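NreA (Staphylococcus aureus subsp. aureus, PDB 6K2H) probably acts as a GAF-domain nitrate sensor in bacterial signalling, the deposited form being altered in its nitrate-binding site. Local coordinates at residues G24-A29 with D126-P131; V105-L110 with V119-Q124. The protein carries 1 engineered substitution. All blocks are in the same frame, centred on the assembly; numbering follows the deposited sequence.

Contact 1. Residues G24-A29 with D126-P131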
# COMPACT_ATOMS: atom_id res chain seq x y z
N GLY A 24 8.12 11.90 2.67
CA GLY A 24 8.14 11.99 4.06
C GLY A 24 7.59 10.82 4.82
O GLY A 24 7.26 10.97 5.94
N TYR A 25 7.56 9.66 4.20
CA TYR A 25 6.95 8.44 4.78
C TYR A 25 7.90 7.51 5.43
O TYR A 25 9.01 7.26 4.95
CB TYR A 25 6.05 7.74 3.76
CG TYR A 25 4.67 8.41 3.61
CD1 TYR A 25 3.63 8.18 4.54
CD2 TYR A 25 4.44 9.32 2.63
CE1 TYR A 25 2.38 8.79 4.39
CE2 TYR A 25 3.22 9.94 2.46
CZ TYR A 25 2.20 9.69 3.31
OH TYR A 25 1.01 10.34 3.14
N ASP A 26 7.43 6.86 6.49
CA ASP A 26 8.22 5.87 7.13
C ASP A 26 8.27 4.56 6.31
O ASP A 26 9.16 3.75 6.49
CB ASP A 26 7.68 5.56 8.51
CG ASP A 26 7.82 6.75 9.48
OD1 ASP A 26 8.71 7.63 9.22
OD2 ASP A 26 7.04 6.83 10.46
N PHE A 27 7.21 4.33 5.54
CA PHE A 27 7.06 3.07 4.82
C PHE A 27 6.35 3.30 3.50
O PHE A 27 5.43 4.17 3.37
CB PHE A 27 6.17 2.13 5.69
CG PHE A 27 5.90 0.80 5.06
CD1 PHE A 27 6.89 -0.16 4.95
CD2 PHE A 27 4.66 0.48 4.55
CE1 PHE A 27 6.68 -1.38 4.36
CE2 PHE A 27 4.45 -0.76 3.95
CZ PHE A 27 5.46 -1.68 3.85
N ALA A 28 6.69 2.52 2.50
CA ALA A 28 5.83 2.50 1.26
C ALA A 28 5.82 1.08 0.67
O ALA A 28 6.77 0.32 0.92
CB ALA A 28 6.28 3.56 0.22
N ALA A 29 4.81 0.73 -0.10
CA ALA A 29 4.73 -0.61 -0.67
C ALA A 29 3.93 -0.56 -1.93
O ALA A 29 3.04 0.32 -2.08
CB ALA A 29 4.13 -1.55 0.33
N ASP A 126 4.54 5.22 14.48
CA ASP A 126 4.81 6.00 15.75
C ASP A 126 3.93 7.22 15.87
O ASP A 126 4.27 8.17 16.58
CB ASP A 126 6.29 6.41 15.89
CG ASP A 126 7.23 5.21 15.79
OD1 ASP A 126 7.04 4.28 16.60
OD2 ASP A 126 8.17 5.26 14.95
N GLY A 127 2.79 7.20 15.14
CA GLY A 127 1.83 8.33 15.26
C GLY A 127 2.14 9.52 14.42
O GLY A 127 1.49 10.58 14.58
N ARG A 128 3.11 9.42 13.54
CA ARG A 128 3.44 10.53 12.64
C ARG A 128 2.22 10.69 11.71
O ARG A 128 1.75 9.74 11.07
CB ARG A 128 4.69 10.30 11.79
CG ARG A 128 6.02 10.31 12.54
CD ARG A 128 7.21 10.24 11.56
NE ARG A 128 7.14 11.39 10.62
CZ ARG A 128 7.36 11.38 9.31
NH1 ARG A 128 7.13 12.53 8.59
NH2 ARG A 128 7.76 10.29 8.68
N PRO A 129 1.69 11.89 11.61
CA PRO A 129 0.60 12.13 10.65
C PRO A 129 0.99 12.02 9.15
O PRO A 129 2.18 12.24 8.73
CB PRO A 129 0.15 13.56 10.98
CG PRO A 129 0.55 13.73 12.41
CD PRO A 129 1.90 13.06 12.49
N LEU A 130 -0.00 11.72 8.35
CA LEU A 130 0.11 11.74 6.92
C LEU A 130 0.47 13.19 6.52
O LEU A 130 -0.22 14.06 6.91
CB LEU A 130 -1.21 11.40 6.28
CG LEU A 130 -1.76 9.99 6.54
CD1 LEU A 130 -3.15 9.86 5.94
CD2 LEU A 130 -0.82 8.91 6.02
N PRO A 131 1.54 13.41 5.75
CA PRO A 131 1.78 14.82 5.39
C PRO A 131 0.73 15.42 4.51
O PRO A 131 0.40 16.54 4.73
CB PRO A 131 3.15 14.80 4.71
CG PRO A 131 3.82 13.57 5.19
CD PRO A 131 2.64 12.57 5.32
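At the connection that leads from helix 10-23 into strand 27-33, G24 and D26 share the guanidinium group of R128. G24 ends the helix in a Schellman motif, with positive phi (87°), and its carbonyl then faces the loop after strand 115-124. R128 NH2 donates to G24 O at 2.9 Å. NH1 adds a weak bond to the same oxygen. R128 NH2 also forms a salt bridge to D26 OD1 at 2.9 Å. Both acceptors lie at the guanidinium edge, near its plane, so this one nitrogen serves two oxygens. The carboxylate is turned 56° against the guanidinium, and OD1 is met from above the carboxylate plane. A bend at chi3 (58°) turns the guanidinium toward G24 O, and R128 CD passes 3.6 Å from D26 OD2. D26 OD2 accepts a hydrogen bond from the backbone N of R125, which helps fix the carboxylate.

The apolar half lies around Y25. L130 CD2 meets the edge of the Y25 ring, 3.6 Å from Y25 CE1. P131 CD approaches obliquely and sits 3.5 Å from Y25 CZ. The ring also stacks with F122. Q124 ties the two sides together, bonding D26 N through OE1 and P129 O through NE2. Where the loop enters strand 27-33, D26 and F27 stand together opposite the single residue G123 of strand 115-124, which is a classic beta bulge.

Contact 2. Residues V105-L110 with V119-Q124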
# COMPACT_ATOMS: atom_id res chain seq x y z
N VAL A 105 -2.17 5.42 7.18
CA VAL A 105 -1.93 4.92 5.82
C VAL A 105 -2.71 5.68 4.75
O VAL A 105 -3.82 6.20 5.02
CB VAL A 105 -2.20 3.39 5.62
CG1 VAL A 105 -1.28 2.54 6.47
CG2 VAL A 105 -3.60 3.03 5.97
N LEU A 106 -2.11 5.76 3.58
CA LEU A 106 -2.70 6.36 2.38
C LEU A 106 -2.46 5.29 1.30
O LEU A 106 -1.30 5.04 0.90
CB LEU A 106 -1.97 7.65 1.99
CG LEU A 106 -2.21 8.20 0.57
CD1 LEU A 106 -3.66 8.50 0.37
CD2 LEU A 106 -1.36 9.43 0.36
N ALA A 107 -3.53 4.68 0.79
CA ALA A 107 -3.38 3.69 -0.27
C ALA A 107 -4.07 4.19 -1.54
O ALA A 107 -5.23 4.57 -1.52
CB ALA A 107 -3.96 2.42 0.13
N VAL A 108 -3.28 4.28 -2.60
CA VAL A 108 -3.79 4.85 -3.87
C VAL A 108 -3.75 3.89 -5.04
O VAL A 108 -2.81 3.12 -5.17
CB VAL A 108 -3.02 6.12 -4.21
CG1 VAL A 108 -3.16 7.17 -3.13
CG2 VAL A 108 -1.55 5.85 -4.51
N PRO A 109 -4.78 3.93 -5.92
CA PRO A 109 -4.76 3.04 -7.08
C PRO A 109 -3.70 3.48 -8.07
O PRO A 109 -3.43 4.71 -8.25
CB PRO A 109 -6.14 3.20 -7.66
CG PRO A 109 -6.60 4.54 -7.27
CD PRO A 109 -6.03 4.71 -5.86
N LEU A 110 -3.08 2.50 -8.70
CA LEU A 110 -2.15 2.76 -9.81
C LEU A 110 -2.91 2.42 -11.09
O LEU A 110 -3.46 1.32 -11.21
CB LEU A 110 -0.91 1.92 -9.68
CG LEU A 110 -0.06 2.34 -8.46
CD1 LEU A 110 1.14 1.44 -8.44
CD2 LEU A 110 0.43 3.78 -8.54
N VAL A 119 -1.52 -1.09 -6.40
CA VAL A 119 -1.79 -0.20 -5.29
C VAL A 119 -0.50 0.29 -4.71
O VAL A 119 0.36 -0.52 -4.41
CB VAL A 119 -2.65 -0.87 -4.20
CG1 VAL A 119 -2.95 0.12 -3.09
CG2 VAL A 119 -3.94 -1.42 -4.81
N LEU A 120 -0.35 1.63 -4.61
CA LEU A 120 0.75 2.25 -3.90
C LEU A 120 0.33 2.67 -2.49
O LEU A 120 -0.64 3.46 -2.30
CB LEU A 120 1.24 3.48 -4.65
CG LEU A 120 2.26 4.37 -4.07
CD1 LEU A 120 3.57 3.65 -3.84
CD2 LEU A 120 2.50 5.58 -5.00
N LEU A 121 0.97 2.08 -1.52
CA LEU A 121 0.65 2.31 -0.09
C LEU A 121 1.76 3.14 0.54
O LEU A 121 2.96 2.84 0.32
CB LEU A 121 0.49 0.99 0.62
CG LEU A 121 0.46 1.15 2.15
CD1 LEU A 121 -0.78 1.78 2.56
CD2 LEU A 121 0.65 -0.22 2.83
N PHE A 122 1.36 4.27 1.17
CA PHE A 122 2.28 5.09 2.00
C PHE A 122 1.85 4.87 3.44
O PHE A 122 0.64 4.95 3.78
CB PHE A 122 2.16 6.58 1.63
CG PHE A 122 2.72 6.90 0.26
CD1 PHE A 122 4.10 6.99 0.11
CD2 PHE A 122 1.91 7.24 -0.78
CE1 PHE A 122 4.64 7.33 -1.13
CE2 PHE A 122 2.43 7.61 -2.02
CZ PHE A 122 3.80 7.65 -2.18
N GLY A 123 2.81 4.56 4.29
CA GLY A 123 2.51 4.34 5.71
C GLY A 123 3.37 5.10 6.70
O GLY A 123 4.55 5.31 6.43
N GLN A 124 2.78 5.57 7.79
CA GLN A 124 3.53 6.15 8.90
C GLN A 124 3.56 5.21 10.07
O GLN A 124 2.60 4.42 10.29
CB GLN A 124 2.93 7.48 9.37
CG GLN A 124 2.87 8.55 8.27
CD GLN A 124 4.21 9.13 7.90
OE1 GLN A 124 5.20 8.42 7.71
NE2 GLN A 124 4.27 10.47 7.81
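V105-L110 and V119-Q124 run antiparallel at 163°, their axes 4.6 Å apart at closest approach, as the two arms of a beta hairpin. L106 pairs with F122, and V108 with L120, each as a hydrogen-bonded pair. Four backbone bonds link these pairs; F122 N to L106 O, at 2.8 Å, is almost straight (178°). A107-L121 between them, and V105-G123 and P109-V119 beyond, are non-hydrogen-bonded pairs. CA-H groups there point at carbonyls, as from A107 CA to L120 O at 3.4 Å.

L106, V108, L120 and F122 share one face of the sheet. V108 and L120 extend alongside each other from this face, with V108 CG2 3.7 Å from L120 CB. The valine places CG2 between its backbone N and carbonyl carbon, and V108 CG2 also comes to 3.4 Å from L120 O. L106 CD2 comes obliquely to the F122 ring, 4.1 Å from F122 CD2. L110 CD2 reaches L120 CB from the end of the pairing. Helix 136-140 covers this end through I139, which touches V108 and L110.

V105, A107, V119 and L121 occupy the other face. L121 swings its CG opposite the backbone N (chi1 168°), which carries L121 CD1 across to V105 CB at 3.7 Å. The same methyl touches A107 CB, whose other neighbour is V119 CG1. V70 of helix 65-73 packs on A107 and V119.

Between these segments, side chains meet through aliphatic groups and one aromatic ring. Polar pairing between them is thus left to the backbone, while both faces bury hydrocarbon.

The centres of the two contacts lie 10 Å apart, and both reach the five-stranded antiparallel sheet of the GAF domain. Contact 2 is nested along the chain inside the loop that contact 1 closes. The order is 24-29, 105-110, 119-124, then 126-131. Strand 115-124 connects them: it carries 119-124, pairs with strand 27-33, and leads into loop 126-131. Probable backbone hydrogen bonds, A29 O to L121 N and F27 O to G123 N, join the contacts directly. Contact 2 is buried near the chain centre, whereas contact 1 lies at the surface, bringing the turn after helix 10-23 against the loop between strand 115-124 and helix 136-140.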